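Local coordinates for protein ribonucleoside-diphosphate reductase (Pseudomonas aeruginosa, PDB 5IM3) that probably reduces ribonucleoside diphosphates to the deoxyribonucleotides needed for DNA synthesis, using thioredoxin as reductant, and binds dATP as an allosteric ligand, at residues Q872-A883 with K901-T912; A286-F295 with I342-F351. One frame throughout, in Å; residues are numbered along the deposited sequence.

Contact 1: residues Q872-A883 with K901-T912; sequences QAQSLNLYIAGA and KTTYYLRALAAT
The main-chain oxygen Gln872 O is gripped by Lys901 NZ at 2.9 Å, the ammonium tilted off the carbonyl plane, and it accepts a second bond from Gln867. Lys901 runs fully extended beyond CG, its CB against the methyl of Ala873. Next along, Thr902 OG1 lies 3.6 Å from Ala873 CB and bonds outside the pair, to the carbonyl of Thr588. Tyr904 N donates a hydrogen bond to Leu876 O at 2.9 Å from above the carbonyl plane, a bent bond. Asn877 lies alongside Tyr904, amide and ring only 16° apart, while Asn877 OD1 also sits at the edge of the Tyr905 ring and takes a weak bond from Tyr905 N at 3.1 Å. From here the chains become true parallel strands, 878-881 and 906-909. Leu878 and Ile880 each donate to and accept from the partner segment, Leu878 N reaching back to Tyr905 O just ahead of strand 906-909, and Arg907 N to Leu878 O, 2.9 Å, is nearly straight at 173°. On one face Tyr879 and Arg907 run side by side, Tyr879 CD2 3.5 Å from Arg907 CB; Arg907, bent at chi2 (-77°), turns its guanidinium almost perpendicular to that ring and brings NH2 over a face of the Tyr905 ring, toward its rim. The other face carries Ile880 CD1 against Leu906 CD1, 3.8 Å apart, with Tyr892 of the connecting helix touching Leu906. The bonding thus changes in kind: a lysine side chain holds a carbonyl at one end, isolated bent or weak bonds follow through Tyr904 and Tyr905, and regular backbone pairing takes over in the strands of this beta-alpha-beta unit.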
loop_
_atom_site.group_PDB
_atom_site.type_symbol
_atom_site.label_atom_id
_atom_site.label_comp_id
_atom_site.label_asym_id
_atom_site.label_seq_id
_atom_site.Cartn_x
_atom_site.Cartn_y
_atom_site.Cartn_z
ATOM N N GLN A 872 -37.319 -8.449 27.113
ATOM C CA GLN A 872 -36.379 -7.371 26.828
ATOM C C GLN A 872 -35.387 -7.858 25.767
ATOM O O GLN A 872 -35.845 -8.366 24.739
ATOM C CB GLN A 872 -35.744 -6.886 28.130
ATOM C CG GLN A 872 -36.742 -6.470 29.195
ATOM C CD GLN A 872 -36.135 -5.525 30.215
ATOM O OE1 GLN A 872 -35.613 -4.465 29.865
ATOM N NE2 GLN A 872 -36.196 -5.909 31.482
ATOM N N ALA A 873 -34.078 -7.733 25.953
ATOM C CA ALA A 873 -33.106 -8.106 24.929
ATOM C C ALA A 873 -31.963 -8.862 25.604
ATOM O O ALA A 873 -32.102 -9.391 26.712
ATOM C CB ALA A 873 -32.641 -6.859 24.163
ATOM N N GLN A 874 -30.815 -8.932 24.929
ATOM C CA GLN A 874 -29.643 -9.609 25.468
ATOM C C GLN A 874 -28.383 -8.974 24.900
ATOM O O GLN A 874 -28.319 -8.663 23.706
ATOM C CB GLN A 874 -29.671 -11.111 25.147
ATOM C CG GLN A 874 -29.843 -11.439 23.677
ATOM C CD GLN A 874 -30.216 -12.891 23.439
ATOM O OE1 GLN A 874 -29.495 -13.808 23.842
ATOM N NE2 GLN A 874 -31.352 -13.108 22.787
ATOM N N SER A 875 -27.388 -8.780 25.764
ATOM C CA SER A 875 -26.106 -8.231 25.336
ATOM C C SER A 875 -25.355 -9.267 24.510
ATOM O O SER A 875 -24.980 -10.328 25.023
ATOM C CB SER A 875 -25.280 -7.813 26.548
ATOM O OG SER A 875 -25.962 -6.835 27.301
ATOM N N LEU A 876 -25.129 -8.961 23.238
ATOM C CA LEU A 876 -24.617 -9.935 22.277
ATOM C C LEU A 876 -23.338 -9.403 21.644
ATOM O O LEU A 876 -23.389 -8.624 20.688
ATOM C CB LEU A 876 -25.663 -10.238 21.211
ATOM C CG LEU A 876 -25.292 -11.365 20.246
ATOM C CD1 LEU A 876 -25.157 -12.690 20.989
ATOM C CD2 LEU A 876 -26.325 -11.470 19.139
ATOM N N ASN A 877 -22.193 -9.831 22.165
ATOM C CA ASN A 877 -20.928 -9.576 21.498
ATOM C C ASN A 877 -20.767 -10.532 20.325
ATOM O O ASN A 877 -21.156 -11.701 20.399
ATOM C CB ASN A 877 -19.765 -9.734 22.471
ATOM C CG ASN A 877 -19.765 -8.675 23.545
ATOM O OD1 ASN A 877 -20.060 -7.508 23.284
ATOM N ND2 ASN A 877 -19.451 -9.077 24.768
ATOM N N LEU A 878 -20.215 -10.026 19.230
ATOM C CA LEU A 878 -19.979 -10.825 18.039
ATOM C C LEU A 878 -18.492 -10.852 17.731
ATOM O O LEU A 878 -17.804 -9.829 17.829
ATOM C CB LEU A 878 -20.763 -10.285 16.843
ATOM C CG LEU A 878 -22.283 -10.462 16.919
ATOM C CD1 LEU A 878 -22.936 -9.879 15.683
ATOM C CD2 LEU A 878 -22.671 -11.926 17.071
ATOM N N TYR A 879 -18.004 -12.037 17.372
ATOM C CA TYR A 879 -16.597 -12.266 17.082
ATOM C C TYR A 879 -16.472 -12.673 15.623
ATOM O O TYR A 879 -17.122 -13.625 15.183
ATOM C CB TYR A 879 -16.022 -13.339 18.006
ATOM C CG TYR A 879 -16.204 -13.004 19.466
ATOM C CD1 TYR A 879 -17.387 -13.308 20.126
ATOM C CD2 TYR A 879 -15.198 -12.368 20.180
ATOM C CE1 TYR A 879 -17.559 -12.995 21.459
ATOM C CE2 TYR A 879 -15.362 -12.055 21.514
ATOM C CZ TYR A 879 -16.543 -12.367 22.146
ATOM O OH TYR A 879 -16.704 -12.050 23.475
ATOM N N ILE A 880 -15.651 -11.946 14.875
ATOM C CA ILE A 880 -15.518 -12.149 13.442
ATOM C C ILE A 880 -14.036 -12.149 13.105
ATOM O O ILE A 880 -13.365 -11.119 13.238
ATOM C CB ILE A 880 -16.258 -11.076 12.632
ATOM C CG1 ILE A 880 -17.759 -11.143 12.934
ATOM C CG2 ILE A 880 -15.979 -11.260 11.141
ATOM C CD1 ILE A 880 -18.596 -10.133 12.180
ATOM N N ALA A 881 -13.528 -13.299 12.679
ATOM C CA ALA A 881 -12.210 -13.377 12.072
ATOM C C ALA A 881 -12.351 -13.287 10.558
ATOM O O ALA A 881 -13.396 -13.621 9.992
ATOM C CB ALA A 881 -11.502 -14.672 12.468
ATOM N N GLY A 882 -11.290 -12.822 9.907
ATOM C CA GLY A 882 -11.342 -12.548 8.485
ATOM C C GLY A 882 -11.551 -11.071 8.232
ATOM O O GLY A 882 -10.890 -10.479 7.375
ATOM N N ALA A 883 -12.477 -10.476 8.985
ATOM C CA ALA A 883 -12.730 -9.038 8.970
ATOM C C ALA A 883 -12.773 -8.463 7.561
ATOM O O ALA A 883 -11.746 -8.041 7.019
ATOM C CB ALA A 883 -11.670 -8.303 9.790
ATOM N N LYS A 901 -33.025 -7.957 18.682
ATOM C CA LYS A 901 -33.314 -6.587 19.081
ATOM C C LYS A 901 -32.063 -5.728 19.167
ATOM O O LYS A 901 -32.122 -4.533 18.862
ATOM C CB LYS A 901 -34.031 -6.573 20.436
ATOM C CG LYS A 901 -35.366 -7.296 20.443
ATOM C CD LYS A 901 -36.079 -7.116 21.770
ATOM C CE LYS A 901 -37.414 -7.840 21.792
ATOM N NZ LYS A 901 -38.096 -7.666 23.097
ATOM N N THR A 902 -30.932 -6.305 19.568
ATOM C CA THR A 902 -29.723 -5.529 19.799
ATOM C C THR A 902 -28.497 -6.338 19.407
ATOM O O THR A 902 -28.515 -7.572 19.392
ATOM C CB THR A 902 -29.597 -5.111 21.270
ATOM O OG1 THR A 902 -29.723 -6.270 22.105
ATOM C CG2 THR A 902 -30.667 -4.094 21.643
ATOM N N THR A 903 -27.428 -5.617 19.087
ATOM C CA THR A 903 -26.088 -6.175 19.058
ATOM C C THR A 903 -25.197 -5.270 19.892
ATOM O O THR A 903 -25.534 -4.115 20.162
ATOM C CB THR A 903 -25.517 -6.320 17.631
ATOM O OG1 THR A 903 -25.231 -5.026 17.080
ATOM C CG2 THR A 903 -26.492 -7.060 16.723
ATOM N N TYR A 904 -24.055 -5.811 20.298
ATOM C CA TYR A 904 -23.189 -5.142 21.257
ATOM C C TYR A 904 -21.823 -4.906 20.617
ATOM O O TYR A 904 -21.751 -4.474 19.462
ATOM C CB TYR A 904 -23.102 -5.991 22.535
ATOM C CG TYR A 904 -22.630 -5.282 23.791
ATOM C CD1 TYR A 904 -22.564 -3.897 23.865
ATOM C CD2 TYR A 904 -22.241 -6.015 24.907
ATOM C CE1 TYR A 904 -22.127 -3.264 25.015
ATOM C CE2 TYR A 904 -21.800 -5.391 26.055
ATOM C CZ TYR A 904 -21.745 -4.020 26.106
ATOM O OH TYR A 904 -21.309 -3.404 27.257
ATOM N N TYR A 905 -20.740 -5.190 21.337
ATOM C CA TYR A 905 -19.407 -4.982 20.791
ATOM C C TYR A 905 -19.173 -5.854 19.565
ATOM O O TYR A 905 -19.672 -6.977 19.465
ATOM C CB TYR A 905 -18.336 -5.309 21.829
ATOM C CG TYR A 905 -18.170 -4.285 22.920
ATOM C CD1 TYR A 905 -17.482 -3.104 22.687
ATOM C CD2 TYR A 905 -18.674 -4.512 24.192
ATOM C CE1 TYR A 905 -17.316 -2.168 23.686
ATOM C CE2 TYR A 905 -18.513 -3.584 25.198
ATOM C CZ TYR A 905 -17.833 -2.416 24.942
ATOM O OH TYR A 905 -17.673 -1.490 25.949
ATOM N N LEU A 906 -18.390 -5.324 18.632
ATOM C CA LEU A 906 -17.813 -6.110 17.553
ATOM C C LEU A 906 -16.348 -6.363 17.886
ATOM O O LEU A 906 -15.586 -5.417 18.118
ATOM C CB LEU A 906 -17.945 -5.396 16.207
ATOM C CG LEU A 906 -17.167 -6.032 15.049
ATOM C CD1 LEU A 906 -17.715 -7.410 14.713
ATOM C CD2 LEU A 906 -17.199 -5.129 13.836
ATOM N N ARG A 907 -15.965 -7.635 17.933
ATOM C CA ARG A 907 -14.572 -8.040 18.077
ATOM C C ARG A 907 -14.127 -8.594 16.729
ATOM O O ARG A 907 -14.603 -9.648 16.298
ATOM C CB ARG A 907 -14.416 -9.071 19.191
ATOM C CG ARG A 907 -14.883 -8.580 20.554
ATOM C CD ARG A 907 -13.867 -7.647 21.193
ATOM N NE ARG A 907 -14.280 -7.245 22.537
ATOM C CZ ARG A 907 -14.804 -6.063 22.854
ATOM N NH1 ARG A 907 -14.981 -5.129 21.928
ATOM N NH2 ARG A 907 -15.144 -5.811 24.111
ATOM N N ALA A 908 -13.234 -7.873 16.056
ATOM C CA ALA A 908 -12.853 -8.181 14.686
ATOM C C ALA A 908 -11.347 -8.390 14.581
ATOM O O ALA A 908 -10.562 -7.642 15.173
ATOM C CB ALA A 908 -13.291 -7.064 13.733
ATOM N N LEU A 909 -10.958 -9.412 13.822
ATOM C CA LEU A 909 -9.562 -9.693 13.507
ATOM C C LEU A 909 -9.400 -9.734 11.998
ATOM O O LEU A 909 -10.128 -10.461 11.313
ATOM C CB LEU A 909 -9.102 -11.024 14.110
ATOM C CG LEU A 909 -9.024 -11.136 15.633
ATOM C CD1 LEU A 909 -8.514 -12.517 16.022
ATOM C CD2 LEU A 909 -8.139 -10.044 16.225
ATOM N N ALA A 910 -8.453 -8.955 11.482
ATOM C CA ALA A 910 -8.146 -8.943 10.058
ATOM C C ALA A 910 -6.993 -9.867 9.698
ATOM O O ALA A 910 -6.515 -9.826 8.559
ATOM C CB ALA A 910 -7.833 -7.516 9.599
ATOM N N ALA A 911 -6.546 -10.710 10.632
ATOM C CA ALA A 911 -5.432 -11.611 10.354
ATOM C C ALA A 911 -5.863 -12.787 9.483
ATOM O O ALA A 911 -5.138 -13.177 8.559
ATOM C CB ALA A 911 -4.827 -12.115 11.665
ATOM N N THR A 912 -7.030 -13.360 9.760
ATOM C CA THR A 912 -7.534 -14.496 8.997
ATOM C C THR A 912 -8.075 -14.037 7.643
ATOM O O THR A 912 -8.122 -14.807 6.682
ATOM C CB THR A 912 -8.646 -15.243 9.766
ATOM O OG1 THR A 912 -8.245 -15.433 11.129
ATOM C CG2 THR A 912 -8.921 -16.597 9.134
#

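Contact 2: residues A286-F295 with I342-F351; sequences AIDHERDQQF and IEFYNLLSSF
Ala286 and Ile342 face each other with CA atoms 6.7 Å apart, and the CA atoms of Arg291 and Ser349 come about equally near, 6.6 Å, in the middle. A turn and then the 3-10 segment 289-294 run beside the last turns of helix 337-349. That helix finishes in a Schellman motif, Phe351 taking positive phi. At the first end Ala286 CB packs on Ile342 CG1. Tyr345, its CG anti to the backbone N (chi1 159°), reaches across so that Tyr345 OH accepts a hydrogen bond from Asp288 N at 3.0 Å, nearly straight. Ser349 OG sits over the centre of the same ring and donates to Tyr345 O, which also accepts from Ser349 N.

Arg291 carries the middle. Extended from CG to NE, it lays its guanidinium against the helix end, where Arg291 NH1 makes two weak bonds, to Asn346 O at 3.0 Å and to Ser349 OG at 2.7 Å. NE points back to Asp288 OD2 in a long salt bridge, with the carboxylate oxygen in the guanidinium plane; OD1 of the same aspartate accepts from Glu290 N, closing an Asx turn. The cation thus joins this acidic turn to the carbonyl end of a helix, whose dipole would probably favour a positive charge there.

At the far end Phe351 turns its edge to the face of Phe295, the planes 64° apart and Phe351 CZ 3.7 Å from Phe295 CE1, while Gln294 CB touches Phe351 CE2. The contact ties the connection between helices 280-286 and 297-307 to helix 337-349. Helix 319-330 touches both sides, with Gln320 meeting Ile287 and Ser349, and helix 620-640 packs on Phe344 and Leu347.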
loop_
_atom_site.group_PDB
_atom_site.type_symbol
_atom_site.label_atom_id
_atom_site.label_comp_id
_atom_site.label_asym_id
_atom_site.label_seq_id
_atom_site.Cartn_x
_atom_site.Cartn_y
_atom_site.Cartn_z
ATOM N N ALA A 286 -28.853 -20.555 60.447
ATOM C CA ALA A 286 -29.102 -20.884 59.050
ATOM C C ALA A 286 -27.827 -20.885 58.218
ATOM O O ALA A 286 -27.828 -21.422 57.104
ATOM C CB ALA A 286 -30.104 -19.897 58.449
ATOM N N ILE A 287 -26.742 -20.304 58.731
ATOM C CA ILE A 287 -25.504 -20.209 57.968
ATOM C C ILE A 287 -24.887 -21.594 57.819
ATOM O O ILE A 287 -24.785 -22.361 58.787
ATOM C CB ILE A 287 -24.535 -19.225 58.641
ATOM C CG1 ILE A 287 -25.109 -17.801 58.578
ATOM C CG2 ILE A 287 -23.162 -19.275 57.971
ATOM C CD1 ILE A 287 -24.286 -16.759 59.313
ATOM N N ASP A 288 -24.474 -21.915 56.594
ATOM C CA ASP A 288 -23.835 -23.183 56.256
ATOM C C ASP A 288 -22.361 -22.903 55.980
ATOM O O ASP A 288 -22.016 -22.342 54.934
ATOM C CB ASP A 288 -24.521 -23.815 55.047
ATOM C CG ASP A 288 -23.980 -25.192 54.709
ATOM O OD1 ASP A 288 -22.887 -25.553 55.194
ATOM O OD2 ASP A 288 -24.649 -25.914 53.942
ATOM N N HIS A 289 -21.494 -23.289 56.919
ATOM C CA HIS A 289 -20.067 -23.013 56.782
ATOM C C HIS A 289 -19.416 -23.824 55.668
ATOM O O HIS A 289 -18.335 -23.450 55.200
ATOM C CB HIS A 289 -19.341 -23.301 58.096
ATOM C CG HIS A 289 -19.075 -24.757 58.329
ATOM N ND1 HIS A 289 -20.032 -25.617 58.821
ATOM C CD2 HIS A 289 -17.961 -25.502 58.133
ATOM C CE1 HIS A 289 -19.518 -26.830 58.919
ATOM N NE2 HIS A 289 -18.263 -26.788 58.507
ATOM N N GLU A 290 -20.035 -24.925 55.239
ATOM C CA GLU A 290 -19.442 -25.742 54.186
ATOM C C GLU A 290 -19.470 -25.053 52.827
ATOM O O GLU A 290 -18.694 -25.427 51.944
ATOM C CB GLU A 290 -20.161 -27.088 54.099
ATOM C CG GLU A 290 -19.780 -28.071 55.203
ATOM C CD GLU A 290 -18.375 -28.634 55.042
ATOM O OE1 GLU A 290 -17.723 -28.345 54.016
ATOM O OE2 GLU A 290 -17.922 -29.375 55.940
ATOM N N ARG A 291 -20.339 -24.062 52.634
ATOM C CA ARG A 291 -20.395 -23.383 51.344
ATOM C C ARG A 291 -19.174 -22.509 51.088
ATOM O O ARG A 291 -18.996 -22.044 49.958
ATOM C CB ARG A 291 -21.678 -22.558 51.250
ATOM C CG ARG A 291 -22.912 -23.374 51.605
ATOM C CD ARG A 291 -24.197 -22.706 51.168
ATOM N NE ARG A 291 -25.365 -23.403 51.697
ATOM C CZ ARG A 291 -26.616 -23.152 51.330
ATOM N NH1 ARG A 291 -26.869 -22.220 50.420
ATOM N NH2 ARG A 291 -27.616 -23.836 51.868
ATOM N N ASP A 292 -18.325 -22.289 52.095
ATOM C CA ASP A 292 -17.042 -21.639 51.852
ATOM C C ASP A 292 -16.145 -22.494 50.967
ATOM O O ASP A 292 -15.285 -21.962 50.254
ATOM C CB ASP A 292 -16.340 -21.344 53.179
ATOM C CG ASP A 292 -16.846 -20.079 53.842
ATOM O OD1 ASP A 292 -17.814 -19.477 53.330
ATOM O OD2 ASP A 292 -16.277 -19.687 54.883
ATOM N N GLN A 293 -16.324 -23.815 50.998
ATOM C CA GLN A 293 -15.520 -24.709 50.176
ATOM C C GLN A 293 -15.812 -24.557 48.687
ATOM O O GLN A 293 -15.037 -25.066 47.868
ATOM C CB GLN A 293 -15.755 -26.162 50.601
ATOM C CG GLN A 293 -15.593 -26.426 52.098
ATOM C CD GLN A 293 -14.209 -26.075 52.614
ATOM O OE1 GLN A 293 -13.889 -24.904 52.812
ATOM N NE2 GLN A 293 -13.380 -27.091 52.830
ATOM N N GLN A 294 -16.896 -23.871 48.319
ATOM C CA GLN A 294 -17.274 -23.734 46.919
ATOM C C GLN A 294 -16.393 -22.753 46.159
ATOM O O GLN A 294 -16.379 -22.784 44.925
ATOM C CB GLN A 294 -18.733 -23.274 46.810
ATOM C CG GLN A 294 -19.732 -24.173 47.521
ATOM C CD GLN A 294 -21.108 -23.547 47.623
ATOM O OE1 GLN A 294 -21.307 -22.388 47.250
ATOM N NE2 GLN A 294 -22.068 -24.309 48.133
ATOM N N PHE A 295 -15.653 -21.901 46.861
ATOM C CA PHE A 295 -15.018 -20.749 46.237
ATOM C C PHE A 295 -13.795 -21.144 45.422
ATOM O O PHE A 295 -12.938 -21.904 45.887
ATOM C CB PHE A 295 -14.610 -19.727 47.296
ATOM C CG PHE A 295 -15.734 -18.852 47.756
ATOM C CD1 PHE A 295 -16.264 -17.890 46.914
ATOM C CD2 PHE A 295 -16.252 -18.980 49.033
ATOM C CE1 PHE A 295 -17.296 -17.078 47.332
ATOM C CE2 PHE A 295 -17.284 -18.171 49.456
ATOM C CZ PHE A 295 -17.808 -17.220 48.606
ATOM N N ILE A 342 -33.553 -16.222 54.872
ATOM C CA ILE A 342 -32.922 -17.529 54.720
ATOM C C ILE A 342 -33.093 -18.038 53.293
ATOM O O ILE A 342 -32.161 -18.597 52.704
ATOM C CB ILE A 342 -33.493 -18.518 55.755
ATOM C CG1 ILE A 342 -33.082 -18.094 57.168
ATOM C CG2 ILE A 342 -33.026 -19.949 55.464
ATOM C CD1 ILE A 342 -33.787 -18.863 58.274
ATOM N N GLU A 343 -34.284 -17.859 52.718
ATOM C CA GLU A 343 -34.499 -18.254 51.329
ATOM C C GLU A 343 -33.540 -17.519 50.394
ATOM O O GLU A 343 -32.997 -18.116 49.457
ATOM C CB GLU A 343 -35.953 -17.987 50.931
ATOM C CG GLU A 343 -36.311 -18.385 49.498
ATOM C CD GLU A 343 -37.697 -17.915 49.086
ATOM O OE1 GLU A 343 -38.411 -17.339 49.933
ATOM O OE2 GLU A 343 -38.072 -18.114 47.909
ATOM N N PHE A 344 -33.308 -16.227 50.639
ATOM C CA PHE A 344 -32.410 -15.468 49.771
ATOM C C PHE A 344 -30.954 -15.836 50.029
ATOM O O PHE A 344 -30.139 -15.860 49.098
ATOM C CB PHE A 344 -32.613 -13.962 49.971
ATOM C CG PHE A 344 -34.026 -13.489 49.736
ATOM C CD1 PHE A 344 -34.939 -14.270 49.043
ATOM C CD2 PHE A 344 -34.435 -12.252 50.211
ATOM C CE1 PHE A 344 -36.230 -13.828 48.835
ATOM C CE2 PHE A 344 -35.726 -11.806 50.004
ATOM C CZ PHE A 344 -36.622 -12.595 49.314
ATOM N N TYR A 345 -30.602 -16.109 51.286
ATOM C CA TYR A 345 -29.229 -16.488 51.597
ATOM C C TYR A 345 -28.872 -17.827 50.964
ATOM O O TYR A 345 -27.775 -17.992 50.422
ATOM C CB TYR A 345 -29.024 -16.545 53.110
ATOM C CG TYR A 345 -27.833 -17.385 53.512
ATOM C CD1 TYR A 345 -26.543 -16.871 53.454
ATOM C CD2 TYR A 345 -27.998 -18.696 53.936
ATOM C CE1 TYR A 345 -25.453 -17.641 53.812
ATOM C CE2 TYR A 345 -26.920 -19.473 54.297
ATOM C CZ TYR A 345 -25.649 -18.943 54.235
ATOM O OH TYR A 345 -24.576 -19.725 54.597
ATOM N N ASN A 346 -29.787 -18.797 51.031
ATOM C CA ASN A 346 -29.517 -20.106 50.447
ATOM C C ASN A 346 -29.327 -20.007 48.940
ATOM O O ASN A 346 -28.470 -20.690 48.369
ATOM C CB ASN A 346 -30.652 -21.071 50.779
ATOM C CG ASN A 346 -30.635 -21.511 52.229
ATOM O OD1 ASN A 346 -29.579 -21.559 52.864
ATOM N ND2 ASN A 346 -31.806 -21.838 52.762
ATOM N N LEU A 347 -30.115 -19.158 48.277
ATOM C CA LEU A 347 -29.984 -19.016 46.831
ATOM C C LEU A 347 -28.646 -18.387 46.457
ATOM O O LEU A 347 -28.006 -18.805 45.485
ATOM C CB LEU A 347 -31.140 -18.182 46.279
ATOM C CG LEU A 347 -31.330 -18.271 44.765
ATOM C CD1 LEU A 347 -31.838 -19.657 44.372
ATOM C CD2 LEU A 347 -32.271 -17.189 44.268
ATOM N N LEU A 348 -28.203 -17.388 47.224
ATOM C CA LEU A 348 -26.968 -16.679 46.905
ATOM C C LEU A 348 -25.734 -17.508 47.254
ATOM O O LEU A 348 -24.842 -17.684 46.418
ATOM C CB LEU A 348 -26.935 -15.340 47.646
ATOM C CG LEU A 348 -27.929 -14.276 47.175
ATOM C CD1 LEU A 348 -27.931 -13.096 48.132
ATOM C CD2 LEU A 348 -27.595 -13.810 45.764
ATOM N N SER A 349 -25.672 -18.024 48.483
ATOM C CA SER A 349 -24.485 -18.734 48.950
ATOM C C SER A 349 -24.231 -20.030 48.188
ATOM O O SER A 349 -23.096 -20.519 48.192
ATOM C CB SER A 349 -24.613 -19.036 50.445
ATOM O OG SER A 349 -25.775 -19.801 50.713
ATOM N N SER A 350 -25.251 -20.599 47.549
ATOM C CA SER A 350 -25.090 -21.806 46.751
ATOM C C SER A 350 -24.664 -21.519 45.319
ATOM O O SER A 350 -24.366 -22.463 44.579
ATOM C CB SER A 350 -26.399 -22.598 46.725
ATOM O OG SER A 350 -27.384 -21.909 45.978
ATOM N N PHE A 351 -24.640 -20.249 44.913
ATOM C CA PHE A 351 -24.313 -19.829 43.554
ATOM C C PHE A 351 -25.384 -20.226 42.545
ATOM O O PHE A 351 -25.131 -20.196 41.336
ATOM C CB PHE A 351 -22.954 -20.381 43.096
ATOM C CG PHE A 351 -21.792 -20.000 43.983
ATOM C CD1 PHE A 351 -21.935 -19.074 45.005
ATOM C CD2 PHE A 351 -20.546 -20.572 43.778
ATOM C CE1 PHE A 351 -20.860 -18.737 45.806
ATOM C CE2 PHE A 351 -19.471 -20.237 44.578
ATOM C CZ PHE A 351 -19.627 -19.319 45.589
#

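How the contacts relate
Contact 2 comes first along the chain: 286-295 follows helix 280-286, and after 46 intervening residues, largely helical, the chain returns at 342-351, closing a loop that includes helices 297-307 and 319-330. Some 520 residues later, after most of the barrel region, contact 1 closes a much shorter loop of 17 residues, mainly helix 885-897, which forms the helical connection of a beta-alpha-beta crossover between two adjacent parallel strands. The two loops are in series, neither nested nor crossed. The centres of contacts 1 and 2 lie 36 Å apart. Their nearest atoms are about 17 Å apart, so they do not touch. One joins helical elements around the all-alpha region, the other pairs strands near the modelled C terminus.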